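Local structure of beta-galactosidase (Geobacillus stearothermophilus, 4OIF) at residues V52-A57 with F67-K72; V241-L246 with I250-N255; L620-K623 with S629-A632; V641-F646 with Q651-E656. The protein probably hydrolyses terminal non-reducing beta-D-galactose residues from beta-D-galactosides, as a zinc-binding, trimeric member of glycosyl hydrolase family 42. One frame throughout, in Å; residues are numbered along the deposited sequence.

Interaction 1 of 4, residues V52-A57 with F67-K72; sequences VFAWSA and FEWLDK
Trp-69 meets Ala-57 and Ala-54 with one long edge of its indole. The pyrrole end carries the polar link. NE1 of Trp-69 donates a hydrogen bond to the backbone O of Ala-57 at 3.3 Å. The bond is long and bent, with an N-H...O angle of 149°. The donor stands above the carbonyl plane of Ala-57, 69° out of it. The benzene end is apolar. CZ2 of Trp-69 lies 3.8 Å from CB of Ala-57, and CH2 of Trp-69 lies 4.0 Å from CB of Ala-54, close to the ring plane. The indole gets there because its CG sits between the backbone N and the carbonyl carbon, with chi1 at 64°. These elements belong to a beta-alpha-beta crossover of the TIM barrel. Residues 52-57 follow strand 47-50, helix 68-79 comes next, and parallel strand 83-87 closes the unit. Ala-54 is the N-cap of the short helix 55-58, so the indole reaches across the first turn of that helix. Leu-58 of the same helix also touches Trp-69. Nearby, the backbone N of Ser-56 bonds to Ser-197 of a second subunit, and Phe-53 packs on Asn-157, a predicted substrate-binding residue.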
loop_
_atom_site.group_PDB
_atom_site.type_symbol
_atom_site.label_atom_id
_atom_site.label_comp_id
_atom_site.label_asym_id
_atom_site.label_seq_id
_atom_site.Cartn_x
_atom_site.Cartn_y
_atom_site.Cartn_z
ATOM N N VAL A 52 -4.849 -1.332 35.425
ATOM C CA VAL A 52 -4.216 -1.909 34.230
ATOM C C VAL A 52 -3.118 -0.991 33.675
ATOM O O VAL A 52 -2.048 -1.449 33.266
ATOM C CB VAL A 52 -5.248 -2.219 33.119
ATOM C CG1 VAL A 52 -4.574 -2.899 31.943
ATOM C CG2 VAL A 52 -6.341 -3.116 33.653
ATOM N N PHE A 53 -3.366 0.310 33.698
ATOM C CA PHE A 53 -2.364 1.252 33.241
ATOM C C PHE A 53 -2.073 2.294 34.306
ATOM O O PHE A 53 -1.853 3.467 33.998
ATOM C CB PHE A 53 -2.820 1.905 31.938
ATOM C CG PHE A 53 -3.099 0.911 30.851
ATOM C CD1 PHE A 53 -2.053 0.275 30.195
ATOM C CD2 PHE A 53 -4.395 0.583 30.508
ATOM C CE1 PHE A 53 -2.291 -0.658 29.198
ATOM C CE2 PHE A 53 -4.644 -0.350 29.511
ATOM C CZ PHE A 53 -3.587 -0.977 28.860
ATOM N N ALA A 54 -2.025 1.848 35.559
ATOM C CA ALA A 54 -1.947 2.766 36.694
ATOM C C ALA A 54 -0.551 2.927 37.307
ATOM O O ALA A 54 -0.420 3.497 38.397
ATOM C CB ALA A 54 -2.918 2.322 37.757
ATOM N N TRP A 55 0.484 2.464 36.609
ATOM C CA TRP A 55 1.842 2.527 37.144
ATOM C C TRP A 55 2.248 3.962 37.483
ATOM O O TRP A 55 2.731 4.256 38.584
ATOM C CB TRP A 55 2.842 1.916 36.156
ATOM C CG TRP A 55 4.154 1.503 36.803
ATOM C CD1 TRP A 55 4.709 2.017 37.940
ATOM C CD2 TRP A 55 5.056 0.482 36.349
ATOM N NE1 TRP A 55 5.902 1.391 38.217
ATOM C CE2 TRP A 55 6.135 0.440 37.261
ATOM C CE3 TRP A 55 5.057 -0.397 35.260
ATOM C CZ2 TRP A 55 7.201 -0.444 37.118
ATOM C CZ3 TRP A 55 6.117 -1.280 35.125
ATOM C CH2 TRP A 55 7.173 -1.297 36.050
ATOM N N SER A 56 2.035 4.855 36.530
ATOM C CA SER A 56 2.396 6.244 36.708
ATOM C C SER A 56 1.583 6.884 37.839
ATOM O O SER A 56 2.024 7.854 38.443
ATOM C CB SER A 56 2.203 6.995 35.389
ATOM O OG SER A 56 2.135 8.387 35.589
ATOM N N ALA A 57 0.407 6.336 38.134
ATOM C CA ALA A 57 -0.403 6.846 39.237
ATOM C C ALA A 57 0.038 6.242 40.560
ATOM O O ALA A 57 -0.145 6.843 41.615
ATOM C CB ALA A 57 -1.880 6.558 38.999
ATOM N N PHE A 67 -0.357 5.018 46.901
ATOM C CA PHE A 67 -1.339 3.931 46.970
ATOM C C PHE A 67 -2.677 4.341 47.597
ATOM O O PHE A 67 -3.636 3.568 47.555
ATOM C CB PHE A 67 -0.783 2.740 47.765
ATOM C CG PHE A 67 0.274 1.966 47.048
ATOM C CD1 PHE A 67 -0.047 1.180 45.955
ATOM C CD2 PHE A 67 1.589 2.008 47.478
ATOM C CE1 PHE A 67 0.926 0.454 45.295
ATOM C CE2 PHE A 67 2.573 1.289 46.824
ATOM C CZ PHE A 67 2.241 0.508 45.729
ATOM N N GLU A 68 -2.747 5.538 48.176
ATOM C CA GLU A 68 -3.929 5.924 48.950
ATOM C C GLU A 68 -5.196 5.922 48.098
ATOM O O GLU A 68 -6.240 5.381 48.519
ATOM C CB GLU A 68 -3.729 7.292 49.601
ATOM C CG GLU A 68 -2.487 7.382 50.504
ATOM C CD GLU A 68 -1.178 7.537 49.713
ATOM O OE1 GLU A 68 -1.116 8.399 48.805
ATOM O OE2 GLU A 68 -0.214 6.787 49.995
ATOM N N TRP A 69 -5.105 6.480 46.893
ATOM C CA TRP A 69 -6.282 6.532 46.022
ATOM C C TRP A 69 -6.800 5.114 45.717
ATOM O O TRP A 69 -8.012 4.885 45.673
ATOM C CB TRP A 69 -5.977 7.292 44.721
ATOM C CG TRP A 69 -4.955 6.622 43.862
ATOM C CD1 TRP A 69 -3.606 6.838 43.876
ATOM C CD2 TRP A 69 -5.192 5.611 42.880
ATOM N NE1 TRP A 69 -2.992 6.024 42.966
ATOM C CE2 TRP A 69 -3.941 5.258 42.340
ATOM C CE3 TRP A 69 -6.337 4.958 42.415
ATOM C CZ2 TRP A 69 -3.803 4.290 41.347
ATOM C CZ3 TRP A 69 -6.198 3.996 41.431
ATOM C CH2 TRP A 69 -4.944 3.674 40.904
ATOM N N LEU A 70 -5.881 4.162 45.544
ATOM C CA LEU A 70 -6.276 2.798 45.219
ATOM C C LEU A 70 -6.867 2.106 46.465
ATOM O O LEU A 70 -7.793 1.282 46.353
ATOM C CB LEU A 70 -5.091 2.014 44.631
ATOM C CG LEU A 70 -5.285 0.524 44.320
ATOM C CD1 LEU A 70 -6.438 0.272 43.367
ATOM C CD2 LEU A 70 -4.005 -0.052 43.753
ATOM N N ASP A 71 -6.352 2.459 47.642
ATOM C CA ASP A 71 -6.918 1.981 48.904
ATOM C C ASP A 71 -8.380 2.359 48.964
ATOM O O ASP A 71 -9.267 1.529 49.274
ATOM C CB ASP A 71 -6.219 2.595 50.108
ATOM C CG ASP A 71 -4.764 2.204 50.221
ATOM O OD1 ASP A 71 -4.302 1.251 49.554
ATOM O OD2 ASP A 71 -4.080 2.863 51.014
ATOM N N LYS A 72 -8.617 3.636 48.663
ATOM C CA LYS A 72 -9.968 4.151 48.730
ATOM C C LYS A 72 -10.836 3.496 47.668
ATOM O O LYS A 72 -12.003 3.224 47.923
ATOM C CB LYS A 72 -9.998 5.673 48.599
ATOM C CG LYS A 72 -11.414 6.212 48.456
ATOM C CD LYS A 72 -11.646 7.504 49.222
ATOM C CE LYS A 72 -13.092 7.973 49.066
ATOM N NZ LYS A 72 -13.445 8.213 47.633
#

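Interaction 2 of 4, residues V241-L246 with I250-N255; sequences VPLREL and IPITTN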
loop_
_atom_site.group_PDB
_atom_site.type_symbol
_atom_site.label_atom_id
_atom_site.label_comp_id
_atom_site.label_asym_id
_atom_site.label_seq_id
_atom_site.Cartn_x
_atom_site.Cartn_y
_atom_site.Cartn_z
ATOM N N VAL A 241 5.659 -14.287 40.288
ATOM C CA VAL A 241 6.308 -14.832 41.495
ATOM C C VAL A 241 5.710 -14.339 42.851
ATOM O O VAL A 241 5.290 -15.160 43.688
ATOM C CB VAL A 241 7.825 -14.555 41.485
ATOM C CG1 VAL A 241 8.411 -14.769 42.880
ATOM C CG2 VAL A 241 8.501 -15.456 40.473
ATOM N N PRO A 242 5.623 -13.011 43.063
ATOM C CA PRO A 242 5.099 -12.577 44.369
ATOM C C PRO A 242 3.600 -12.810 44.513
ATOM O O PRO A 242 3.069 -12.894 45.620
ATOM C CB PRO A 242 5.406 -11.081 44.389
ATOM C CG PRO A 242 5.366 -10.684 42.947
ATOM C CD PRO A 242 5.941 -11.862 42.192
ATOM N N LEU A 243 2.913 -12.903 43.387
ATOM C CA LEU A 243 1.498 -13.196 43.422
ATOM C C LEU A 243 1.291 -14.617 43.951
ATOM O O LEU A 243 0.370 -14.876 44.714
ATOM C CB LEU A 243 0.879 -13.017 42.034
ATOM C CG LEU A 243 0.396 -11.620 41.641
ATOM C CD1 LEU A 243 1.381 -10.510 41.990
ATOM C CD2 LEU A 243 0.075 -11.599 40.158
ATOM N N ARG A 244 2.162 -15.536 43.563
ATOM C CA ARG A 244 2.054 -16.897 44.074
ATOM C C ARG A 244 2.490 -16.960 45.527
ATOM O O ARG A 244 1.861 -17.649 46.338
ATOM C CB ARG A 244 2.890 -17.871 43.253
ATOM C CG ARG A 244 2.407 -18.067 41.824
ATOM C CD ARG A 244 0.944 -18.463 41.774
ATOM N NE ARG A 244 0.628 -19.175 40.536
ATOM C CZ ARG A 244 -0.606 -19.412 40.105
ATOM N NH1 ARG A 244 -1.661 -18.986 40.799
ATOM N NH2 ARG A 244 -0.782 -20.060 38.967
ATOM N N GLU A 245 3.574 -16.257 45.857
ATOM C CA GLU A 245 4.039 -16.287 47.241
ATOM C C GLU A 245 2.988 -15.745 48.203
ATOM O O GLU A 245 2.640 -16.385 49.190
ATOM C CB GLU A 245 5.326 -15.483 47.413
ATOM C CG GLU A 245 6.570 -16.152 46.877
ATOM C CD GLU A 245 7.819 -15.313 47.099
ATOM O OE1 GLU A 245 7.784 -14.384 47.951
ATOM O OE2 GLU A 245 8.830 -15.591 46.413
ATOM N N LEU A 246 2.485 -14.556 47.904
ATOM C CA LEU A 246 1.680 -13.826 48.861
ATOM C C LEU A 246 0.192 -14.105 48.726
ATOM O O LEU A 246 -0.555 -13.964 49.689
ATOM C CB LEU A 246 1.954 -12.328 48.723
ATOM C CG LEU A 246 3.424 -11.964 48.964
ATOM C CD1 LEU A 246 3.627 -10.481 48.837
ATOM C CD2 LEU A 246 3.866 -12.419 50.333
ATOM N N ILE A 250 -5.398 -16.683 45.185
ATOM C CA ILE A 250 -5.973 -15.761 44.218
ATOM C C ILE A 250 -5.670 -16.212 42.792
ATOM O O ILE A 250 -4.512 -16.285 42.388
ATOM C CB ILE A 250 -5.471 -14.327 44.425
ATOM C CG1 ILE A 250 -5.698 -13.903 45.872
ATOM C CG2 ILE A 250 -6.219 -13.376 43.484
ATOM C CD1 ILE A 250 -7.174 -13.750 46.238
ATOM N N PRO A 251 -6.721 -16.521 42.021
ATOM C CA PRO A 251 -6.493 -17.012 40.657
ATOM C C PRO A 251 -5.851 -15.947 39.762
ATOM O O PRO A 251 -6.107 -14.758 39.897
ATOM C CB PRO A 251 -7.903 -17.378 40.170
ATOM C CG PRO A 251 -8.816 -16.530 40.987
ATOM C CD PRO A 251 -8.153 -16.374 42.332
ATOM N N ILE A 252 -5.002 -16.394 38.852
ATOM C CA ILE A 252 -4.270 -15.504 37.970
ATOM C C ILE A 252 -4.709 -15.702 36.529
ATOM O O ILE A 252 -4.766 -16.845 36.047
ATOM C CB ILE A 252 -2.753 -15.759 38.070
ATOM C CG1 ILE A 252 -2.235 -15.395 39.470
ATOM C CG2 ILE A 252 -2.012 -15.005 36.959
ATOM C CD1 ILE A 252 -0.791 -15.868 39.768
ATOM N N THR A 253 -5.023 -14.609 35.833
ATOM C CA THR A 253 -5.251 -14.703 34.388
ATOM C C THR A 253 -4.532 -13.599 33.647
ATOM O O THR A 253 -4.008 -12.674 34.261
ATOM C CB THR A 253 -6.739 -14.636 34.020
ATOM O OG1 THR A 253 -6.907 -15.015 32.645
ATOM C CG2 THR A 253 -7.282 -13.230 34.228
ATOM N N THR A 254 -4.500 -13.713 32.324
ATOM C CA THR A 254 -4.106 -12.598 31.465
ATOM C C THR A 254 -5.054 -12.560 30.254
ATOM O O THR A 254 -5.511 -13.608 29.794
ATOM C CB THR A 254 -2.613 -12.708 31.028
ATOM O OG1 THR A 254 -2.234 -11.543 30.286
ATOM C CG2 THR A 254 -2.363 -13.958 30.182
ATOM N N ASN A 255 -5.379 -11.371 29.747
ATOM C CA ASN A 255 -6.400 -11.312 28.700
ATOM C C ASN A 255 -5.863 -11.583 27.287
ATOM O O ASN A 255 -4.879 -10.989 26.836
ATOM C CB ASN A 255 -7.173 -9.979 28.741
ATOM C CG ASN A 255 -6.283 -8.744 28.927
ATOM O OD1 ASN A 255 -5.151 -8.812 29.435
ATOM N ND2 ASN A 255 -6.826 -7.588 28.536
HETATM O O HOH W 1 -1.925 -16.884 42.793
#
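Ile-252 pushes its CD1 methyl between Arg-244 and Leu-243, and this is the tight part of the contact. The methyl lies over one face of the Arg-244 guanidinium, offset toward its rim. CD1 of Ile-252 is 3.4 Å from NH1 of Arg-244. On the apolar side, the same CD1 of Ile-252 touches CB of Leu-243 at 4.0 Å. Arg-244 starts out pointing away from the strand, and a bend at chi2 (-54°) brings its end back over Ile-252. The pair joins the end of helix 218-246 to the start of strand 252-259, the helix-to-strand connection of a beta-alpha-beta unit in the TIM barrel. That strand runs between parallel strands 150-154 and 282-284. The looser side is held by water. A single water accepts from NH1 of Arg-244 at 2.9 Å and donates to the backbone O of Ile-250 at 2.7 Å. The stronger partner of NH1 is Asp-279, which forms a salt bridge with it and also accepts from the backbone N of Ile-252. With alanine in place of Arg-244, Asp-279 would probably lose its charged mate, and the methyl of Ile-252 would lose the group that covers it. Leu-243 is backed by Trp-153 and Val-155.

Interaction 3 of 4, residues L620-K623 with S629-A632; sequences LFVK and SVQA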
loop_
_atom_site.group_PDB
_atom_site.type_symbol
_atom_site.label_atom_id
_atom_site.label_comp_id
_atom_site.label_asym_id
_atom_site.label_seq_id
_atom_site.Cartn_x
_atom_site.Cartn_y
_atom_site.Cartn_z
ATOM N N LEU A 620 -30.312 -29.634 23.777
ATOM C CA LEU A 620 -31.759 -29.636 23.648
ATOM C C LEU A 620 -32.125 -29.267 22.231
ATOM O O LEU A 620 -31.754 -28.198 21.751
ATOM C CB LEU A 620 -32.417 -28.663 24.627
ATOM C CG LEU A 620 -33.943 -28.539 24.491
ATOM C CD1 LEU A 620 -34.653 -29.798 24.983
ATOM C CD2 LEU A 620 -34.448 -27.306 25.231
ATOM N N PHE A 621 -32.836 -30.154 21.546
ATOM C CA PHE A 621 -33.267 -29.845 20.197
ATOM C C PHE A 621 -34.309 -28.730 20.194
ATOM O O PHE A 621 -35.289 -28.775 20.932
ATOM C CB PHE A 621 -33.835 -31.074 19.494
ATOM C CG PHE A 621 -34.382 -30.765 18.130
ATOM C CD1 PHE A 621 -33.528 -30.591 17.056
ATOM C CD2 PHE A 621 -35.746 -30.602 17.928
ATOM C CE1 PHE A 621 -34.025 -30.280 15.790
ATOM C CE2 PHE A 621 -36.249 -30.290 16.670
ATOM C CZ PHE A 621 -35.385 -30.127 15.598
ATOM N N VAL A 622 -34.077 -27.717 19.373
ATOM C CA VAL A 622 -35.072 -26.696 19.135
ATOM C C VAL A 622 -35.219 -26.550 17.631
ATOM O O VAL A 622 -34.224 -26.423 16.928
ATOM C CB VAL A 622 -34.683 -25.338 19.751
ATOM C CG1 VAL A 622 -35.739 -24.296 19.416
ATOM C CG2 VAL A 622 -34.479 -25.453 21.244
ATOM N N LYS A 623 -36.450 -26.577 17.132
ATOM C CA LYS A 623 -36.697 -26.386 15.706
ATOM C C LYS A 623 -36.662 -24.900 15.359
ATOM O O LYS A 623 -37.354 -24.096 15.986
ATOM C CB LYS A 623 -38.038 -27.000 15.311
ATOM C CG LYS A 623 -38.484 -26.727 13.894
ATOM C CD LYS A 623 -39.615 -27.675 13.509
ATOM C CE LYS A 623 -40.047 -27.485 12.057
ATOM N NZ LYS A 623 -40.614 -26.124 11.805
ATOM N N SER A 629 -29.333 -19.484 16.904
ATOM C CA SER A 629 -28.326 -20.328 17.507
ATOM C C SER A 629 -28.846 -20.861 18.823
ATOM O O SER A 629 -29.339 -20.108 19.655
ATOM C CB SER A 629 -27.022 -19.539 17.710
ATOM O OG SER A 629 -26.051 -20.318 18.384
ATOM N N VAL A 630 -28.748 -22.166 19.015
ATOM C CA VAL A 630 -29.114 -22.740 20.297
ATOM C C VAL A 630 -27.867 -23.352 20.901
ATOM O O VAL A 630 -27.231 -24.193 20.276
ATOM C CB VAL A 630 -30.237 -23.800 20.168
ATOM C CG1 VAL A 630 -30.520 -24.430 21.521
ATOM C CG2 VAL A 630 -31.509 -23.172 19.586
ATOM N N GLN A 631 -27.508 -22.910 22.102
ATOM C CA GLN A 631 -26.290 -23.392 22.748
ATOM C C GLN A 631 -26.549 -23.638 24.215
ATOM O O GLN A 631 -27.300 -22.898 24.823
ATOM C CB GLN A 631 -25.148 -22.382 22.589
ATOM C CG GLN A 631 -24.571 -22.279 21.184
ATOM C CD GLN A 631 -23.845 -23.534 20.768
ATOM O OE1 GLN A 631 -23.238 -24.226 21.596
ATOM N NE2 GLN A 631 -23.911 -23.846 19.481
ATOM N N ALA A 632 -25.908 -24.643 24.801
ATOM C CA ALA A 632 -26.227 -25.016 26.174
ATOM C C ALA A 632 -25.030 -25.197 27.118
ATOM O O ALA A 632 -23.904 -25.485 26.702
ATOM C CB ALA A 632 -27.040 -26.280 26.163
#
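Val-622 and Val-630 make the apolar part of this contact. The two side chains cross at about a right angle. CB of Val-622 rests 3.8 Å from CG2 of Val-630. CG2 of Val-622 lies 4.1 Å from CG1 of Val-630, and its distance to CG2 of Val-630 is the same. One methyl of Val-622 thus sits against both methyls of its partner. Val-630 can offer the pair because its CG1 is trans to the backbone N (chi1 176°), which puts CG2 beside that N. This is packing between two antiparallel sheets of a beta sandwich in the C-terminal region. Strand 622-623 edges the three-stranded sheet and strand 628-634 edges the five-stranded one. A second kind of contact joins side chain to backbone, where CG1 of Val-630 lies 4.0 Å from the O of Leu-620. Replacing Val-630 with a glycine would probably open a gap against Val-622 and strip the carbonyl of Leu-620 of its methyl neighbour. The strands' backbone hydrogen bonds run within their own sheets. They tie Ser-629 to Met-644 and Gln-631 to Phe-642 on one side, and Lys-623 to Val-654 on the other. Val-630 N also bonds to OD1 of Asp-453, outside the sheets.

Interaction 4 of 4, residues V641-F646 with Q651-E656; sequences VFIMNF and QAVVLE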
loop_
_atom_site.group_PDB
_atom_site.type_symbol
_atom_site.label_atom_id
_atom_site.label_comp_id
_atom_site.label_asym_id
_atom_site.label_seq_id
_atom_site.Cartn_x
_atom_site.Cartn_y
_atom_site.Cartn_z
ATOM N N VAL A 641 -30.176 -23.716 28.559
ATOM C CA VAL A 641 -30.192 -23.622 27.124
ATOM C C VAL A 641 -30.469 -22.195 26.684
ATOM O O VAL A 641 -31.384 -21.550 27.164
ATOM C CB VAL A 641 -31.236 -24.591 26.556
ATOM C CG1 VAL A 641 -31.209 -24.578 25.035
ATOM C CG2 VAL A 641 -30.969 -26.005 27.094
ATOM N N PHE A 642 -29.649 -21.698 25.777
ATOM C CA PHE A 642 -29.786 -20.356 25.235
ATOM C C PHE A 642 -30.311 -20.442 23.811
ATOM O O PHE A 642 -29.681 -21.063 22.941
ATOM C CB PHE A 642 -28.440 -19.621 25.242
ATOM C CG PHE A 642 -27.923 -19.283 26.604
ATOM C CD1 PHE A 642 -27.442 -20.273 27.451
ATOM C CD2 PHE A 642 -27.883 -17.966 27.030
ATOM C CE1 PHE A 642 -26.952 -19.956 28.719
ATOM C CE2 PHE A 642 -27.390 -17.637 28.296
ATOM C CZ PHE A 642 -26.926 -18.636 29.142
ATOM N N ILE A 643 -31.456 -19.812 23.573
ATOM C CA ILE A 643 -32.028 -19.720 22.237
ATOM C C ILE A 643 -31.886 -18.282 21.734
ATOM O O ILE A 643 -32.577 -17.373 22.191
ATOM C CB ILE A 643 -33.495 -20.158 22.224
ATOM C CG1 ILE A 643 -33.655 -21.489 22.977
ATOM C CG2 ILE A 643 -33.997 -20.265 20.796
ATOM C CD1 ILE A 643 -35.114 -21.964 23.150
ATOM N N MET A 644 -30.983 -18.089 20.778
ATOM C CA MET A 644 -30.539 -16.757 20.389
ATOM C C MET A 644 -30.873 -16.409 18.935
ATOM O O MET A 644 -30.465 -17.098 18.001
ATOM C CB MET A 644 -29.027 -16.637 20.640
ATOM C CG MET A 644 -28.641 -16.927 22.080
ATOM S SD MET A 644 -26.872 -17.162 22.328
ATOM C CE MET A 644 -26.578 -18.702 21.470
ATOM N N ASN A 645 -31.624 -15.335 18.745
ATOM C CA ASN A 645 -31.977 -14.910 17.396
ATOM C C ASN A 645 -30.942 -13.947 16.828
ATOM O O ASN A 645 -31.015 -12.747 17.061
ATOM C CB ASN A 645 -33.363 -14.265 17.387
ATOM C CG ASN A 645 -33.820 -13.874 15.993
ATOM O OD1 ASN A 645 -33.143 -14.145 14.993
ATOM N ND2 ASN A 645 -34.982 -13.229 15.919
ATOM N N PHE A 646 -29.985 -14.475 16.069
ATOM C CA PHE A 646 -28.979 -13.624 15.448
ATOM C C PHE A 646 -29.425 -13.133 14.060
ATOM O O PHE A 646 -28.621 -13.081 13.127
ATOM C CB PHE A 646 -27.636 -14.362 15.353
ATOM C CG PHE A 646 -26.853 -14.382 16.650
ATOM C CD1 PHE A 646 -26.242 -13.225 17.130
ATOM C CD2 PHE A 646 -26.710 -15.564 17.381
ATOM C CE1 PHE A 646 -25.505 -13.243 18.326
ATOM C CE2 PHE A 646 -25.981 -15.585 18.567
ATOM C CZ PHE A 646 -25.377 -14.411 19.042
ATOM N N GLN A 651 -38.947 -14.619 14.403
ATOM C CA GLN A 651 -38.401 -15.943 14.233
ATOM C C GLN A 651 -39.156 -17.003 15.043
ATOM O O GLN A 651 -39.158 -16.981 16.270
ATOM C CB GLN A 651 -36.930 -15.902 14.609
ATOM C CG GLN A 651 -36.124 -16.921 13.899
ATOM C CD GLN A 651 -36.023 -16.688 12.410
ATOM O OE1 GLN A 651 -36.446 -17.528 11.624
ATOM N NE2 GLN A 651 -35.431 -15.563 12.013
ATOM N N ALA A 652 -39.812 -17.923 14.343
ATOM C CA ALA A 652 -40.584 -18.976 14.997
ATOM C C ALA A 652 -39.683 -20.135 15.385
ATOM O O ALA A 652 -38.911 -20.647 14.583
ATOM C CB ALA A 652 -41.713 -19.463 14.101
ATOM N N VAL A 653 -39.815 -20.558 16.626
ATOM C CA VAL A 653 -38.903 -21.510 17.210
ATOM C C VAL A 653 -39.811 -22.553 17.857
ATOM O O VAL A 653 -40.922 -22.223 18.230
ATOM C CB VAL A 653 -37.947 -20.775 18.201
ATOM C CG1 VAL A 653 -37.792 -21.497 19.515
ATOM C CG2 VAL A 653 -36.607 -20.440 17.526
ATOM N N VAL A 654 -39.401 -23.815 17.934
ATOM C CA VAL A 654 -40.288 -24.823 18.519
ATOM C C VAL A 654 -39.550 -25.755 19.479
ATOM O O VAL A 654 -38.586 -26.423 19.099
ATOM C CB VAL A 654 -40.990 -25.687 17.430
ATOM C CG1 VAL A 654 -41.967 -26.659 18.070
ATOM C CG2 VAL A 654 -41.719 -24.818 16.428
ATOM N N LEU A 655 -40.021 -25.786 20.726
ATOM C CA LEU A 655 -39.508 -26.681 21.757
ATOM C C LEU A 655 -40.381 -27.928 21.823
ATOM O O LEU A 655 -41.600 -27.805 21.917
ATOM C CB LEU A 655 -39.505 -25.978 23.109
ATOM C CG LEU A 655 -38.466 -24.900 23.406
ATOM C CD1 LEU A 655 -39.050 -23.859 24.329
ATOM C CD2 LEU A 655 -37.267 -25.541 24.059
ATOM N N GLU A 656 -39.783 -29.118 21.779
ATOM C CA GLU A 656 -40.557 -30.364 21.836
ATOM C C GLU A 656 -40.798 -30.813 23.272
ATOM O O GLU A 656 -41.877 -31.290 23.608
ATOM C CB GLU A 656 -39.856 -31.481 21.060
ATOM C CG GLU A 656 -39.953 -31.336 19.550
ATOM C CD GLU A 656 -39.132 -32.370 18.803
ATOM O OE1 GLU A 656 -38.422 -33.172 19.453
ATOM O OE2 GLU A 656 -39.199 -32.375 17.560
#
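Ile-643 faces Val-653 and Leu-655 across the interface between two sheets. Its CB points at the opposite strand and splits there into two branches. The short branch, CG2, is trans to the backbone N and reaches Val-653. CG2 of Ile-643 lies 4.2 Å from CG2 of Val-653, and CG1 of Val-653 is equally near, so one methyl meets both tips of the valine. The long branch leaves through CG1, which serves as a spacer. With chi2 at 174° the chain is extended and carries CD1 on to Leu-655. There CD1 of Ile-643 lies 4.3 Å from CD2 of Leu-655. This end of the contact, from Ile-643 to Val-653 and Leu-655, is loose and apolar. At the other end Asn-645 and Gln-651 cross at about a right angle, with their amide planes 89° apart. ND2 of Asn-645 lies 3.6 Å from CB of Gln-651. The Asn-645 amide is used on the connecting turn and beyond: OD1 bonds to Thr-647 OG1, and ND2 to the backbone O of Glu-649 and of Asp-675. These bonds would fix its rotation. The two strands run nearly antiparallel, at 160°, with axes 9.4 Å apart. They lie in different sheets, so the unit is a beta arch rather than a hairpin. Strand 638-645 sits between strands 628-634 and 679-685 in its sheet, while strand 651-655 sits between 622-623 and 671-674. Val-622 fills in beside Ile-643, Val-653 and Leu-655. Phe-642 and Phe-646 lie against helix 341-351.

Interactions 1 and 2 belong to the TIM barrel, with centres 18 Å apart and no touch. Interaction 1 is partly buried and lies beside a second subunit. Interaction 2 is buried, yet it includes a water. Both mix methyl packing with polar groups, a direct indole bond in one and a water-bridged arginine in the other. Interactions 3 and 4 lie in the C-terminal region, with centres about 38 to 46 Å from the barrel pair. Both are buried; interaction 3 is mostly valine packing, while interaction 4 adds an amide pair to its apolar side chains. They hold the same two sheets together and touch each other: strands 628-634 and 638-645 are neighbours in one sheet, 622-623 and 651-655 in the other.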